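PDB 5HZL: Lmo2445 protein from Listeria monocytogenes EGD-e, which is a secreted internalin-like leucine-rich repeat protein that binds calcium ions and whose function has not been established. Local coordinates for residues A[183-188]-A[225-230]. Numbering follows the deposited sequence.
Sequences ISIPED and IYQALD. With CA (calcium ion), chain D.
Gln227 reaches from its helix to the backbone of the 183-188 segment, where its OE1 accepts the N-H of Ile185 at 2.7 Å. The N-H...O angle of 152° makes this a moderately bent bond, and the donor comes in tilted 31° from the carbonyl plane. Reach is supplied by an extended chain: with chi2 at 174°, the amide of Gln227 is carried out to the loop while its CB and CG remain near the helix. Ile185 runs the other way alongside it, so that CD1 comes within 4.0 Å of Gln227 CB and also of the backbone N of Ala228. These two antiparallel side chains make up the densely packed, buried half of the contact; beside the amide, Ser184 OG hydrogen-bonds to the carbonyl O of Ile161, in the same chain. The 183-188 segment lies between the last two parallel strands of the repeat sheet, 174-176 and 197-199, and, through an inverse gamma turn centred on Pro186, enters helix 187-191, whereas 225-230 belongs to the C-terminal E-set-like domain; the contact therefore links the repeat region to the C-terminal domain. Solvent is reached at the exposed Asp230, while Glu187 is still buried between it and Gln227. The Glu187 side chain passes obliquely over Gln227, its OE1 3.3 Å from CB of Gln227, and meets Asp230 nearly at a right angle. Asp230 OD2 lies 2.7 Å from Glu187 OE1. The other oxygen of Glu187, OE2, binds a calcium ion at 2.6 Å, and Glu163 supplies a second ligand. Asp230 is not a ligand in this chain, although it is known to bind this calcium in a structure of the protein; the cation probably eases the crowding of negative charge around it.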
loop_
_atom_site.group_PDB
_atom_site.type_symbol
_atom_site.label_atom_id
_atom_site.label_comp_id
_atom_site.label_asym_id
_atom_site.label_seq_id
_atom_site.Cartn_x
_atom_site.Cartn_y
_atom_site.Cartn_z
ATOM N N ILE A 183 -5.134 -11.480 2.794
ATOM C CA ILE A 183 -5.621 -12.843 3.042
ATOM C C ILE A 183 -5.484 -13.693 1.790
ATOM O O ILE A 183 -6.016 -14.797 1.703
ATOM C CB ILE A 183 -7.108 -12.843 3.470
ATOM C CG1 ILE A 183 -8.039 -12.417 2.316
ATOM C CG2 ILE A 183 -7.286 -11.944 4.681
ATOM C CD1 ILE A 183 -9.509 -12.581 2.604
ATOM N N SER A 184 -4.737 -13.173 0.838
ATOM C CA SER A 184 -4.576 -13.799 -0.441
ATOM C C SER A 184 -3.191 -13.468 -0.971
ATOM O O SER A 184 -2.549 -12.537 -0.482
ATOM C CB SER A 184 -5.656 -13.194 -1.330
ATOM O OG SER A 184 -5.541 -13.573 -2.683
ATOM N N ILE A 185 -2.747 -14.221 -1.973
ATOM C CA ILE A 185 -1.451 -14.018 -2.577
ATOM C C ILE A 185 -1.575 -13.617 -4.053
ATOM O O ILE A 185 -2.395 -14.194 -4.783
ATOM C CB ILE A 185 -0.612 -15.322 -2.520
ATOM C CG1 ILE A 185 -0.447 -15.803 -1.074
ATOM C CG2 ILE A 185 0.770 -15.144 -3.170
ATOM C CD1 ILE A 185 0.379 -17.073 -0.927
ATOM N N PRO A 186 -0.772 -12.620 -4.499
ATOM C CA PRO A 186 -0.750 -12.274 -5.923
ATOM C C PRO A 186 0.129 -13.342 -6.601
ATOM O O PRO A 186 1.308 -13.121 -6.850
ATOM C CB PRO A 186 -0.102 -10.893 -5.943
ATOM C CG PRO A 186 0.738 -10.849 -4.724
ATOM C CD PRO A 186 0.067 -11.708 -3.702
ATOM N N GLU A 187 -0.464 -14.499 -6.875
ATOM C CA GLU A 187 0.267 -15.625 -7.458
ATOM C C GLU A 187 0.999 -15.416 -8.769
ATOM O O GLU A 187 2.181 -15.728 -8.858
ATOM C CB GLU A 187 -0.637 -16.850 -7.617
ATOM C CG GLU A 187 -1.059 -17.462 -6.300
ATOM C CD GLU A 187 -1.755 -18.792 -6.477
ATOM O OE1 GLU A 187 -1.682 -19.601 -5.531
ATOM O OE2 GLU A 187 -2.349 -19.045 -7.560
ATOM N N ASP A 188 0.299 -14.909 -9.779
ATOM C CA ASP A 188 0.912 -14.725 -11.096
ATOM C C ASP A 188 2.283 -14.059 -11.078
ATOM O O ASP A 188 3.246 -14.622 -11.609
ATOM C CB ASP A 188 0.000 -13.942 -12.053
ATOM C CG ASP A 188 -1.268 -14.695 -12.434
ATOM O OD1 ASP A 188 -1.652 -15.673 -11.765
ATOM O OD2 ASP A 188 -1.887 -14.281 -13.434
ATOM N N ILE A 225 -4.167 -19.763 2.961
ATOM C CA ILE A 225 -3.888 -21.126 3.428
ATOM C C ILE A 225 -3.665 -22.108 2.274
ATOM O O ILE A 225 -2.730 -22.907 2.291
ATOM C CB ILE A 225 -5.027 -21.652 4.341
ATOM C CG1 ILE A 225 -5.053 -20.857 5.650
ATOM C CG2 ILE A 225 -4.833 -23.129 4.679
ATOM C CD1 ILE A 225 -6.221 -21.188 6.558
ATOM N N TYR A 226 -4.515 -22.022 1.267
ATOM C CA TYR A 226 -4.438 -22.920 0.136
ATOM C C TYR A 226 -3.414 -22.489 -0.911
ATOM O O TYR A 226 -2.696 -23.321 -1.443
ATOM C CB TYR A 226 -5.832 -23.067 -0.458
ATOM C CG TYR A 226 -6.841 -23.559 0.556
ATOM C CD1 TYR A 226 -7.485 -22.669 1.409
ATOM C CD2 TYR A 226 -7.155 -24.913 0.661
ATOM C CE1 TYR A 226 -8.410 -23.114 2.336
ATOM C CE2 TYR A 226 -8.089 -25.368 1.581
ATOM C CZ TYR A 226 -8.711 -24.465 2.417
ATOM O OH TYR A 226 -9.638 -24.888 3.337
ATOM N N GLN A 227 -3.350 -21.197 -1.203
ATOM C CA GLN A 227 -2.402 -20.653 -2.185
ATOM C C GLN A 227 -0.945 -20.882 -1.775
ATOM O O GLN A 227 -0.083 -21.068 -2.630
ATOM C CB GLN A 227 -2.667 -19.170 -2.388
ATOM C CG GLN A 227 -4.021 -18.896 -3.021
ATOM C CD GLN A 227 -4.368 -17.419 -3.099
ATOM O OE1 GLN A 227 -4.042 -16.626 -2.213
ATOM N NE2 GLN A 227 -5.054 -17.049 -4.155
ATOM N N ALA A 228 -0.681 -20.891 -0.471
ATOM C CA ALA A 228 0.668 -21.126 0.051
ATOM C C ALA A 228 1.287 -22.400 -0.527
ATOM O O ALA A 228 2.499 -22.463 -0.740
ATOM C CB ALA A 228 0.642 -21.205 1.573
ATOM N N LEU A 229 0.439 -23.396 -0.799
ATOM C CA LEU A 229 0.861 -24.687 -1.363
ATOM C C LEU A 229 1.525 -24.579 -2.729
ATOM O O LEU A 229 2.292 -25.456 -3.100
ATOM C CB LEU A 229 -0.310 -25.670 -1.394
ATOM C CG LEU A 229 -0.868 -25.985 -0.001
ATOM C CD1 LEU A 229 -2.105 -26.863 -0.101
ATOM C CD2 LEU A 229 0.190 -26.619 0.895
ATOM N N ASP A 230 1.241 -23.509 -3.468
ATOM C CA ASP A 230 1.864 -23.278 -4.778
ATOM C C ASP A 230 3.301 -22.739 -4.628
ATOM O O ASP A 230 3.956 -22.421 -5.627
ATOM C CB ASP A 230 1.010 -22.313 -5.615
ATOM C CG ASP A 230 -0.376 -22.870 -5.932
ATOM O OD1 ASP A 230 -0.629 -24.066 -5.693
ATOM O OD2 ASP A 230 -1.217 -22.113 -6.443
HETATM CA CA CA D . -4.275 -20.710 -7.825
#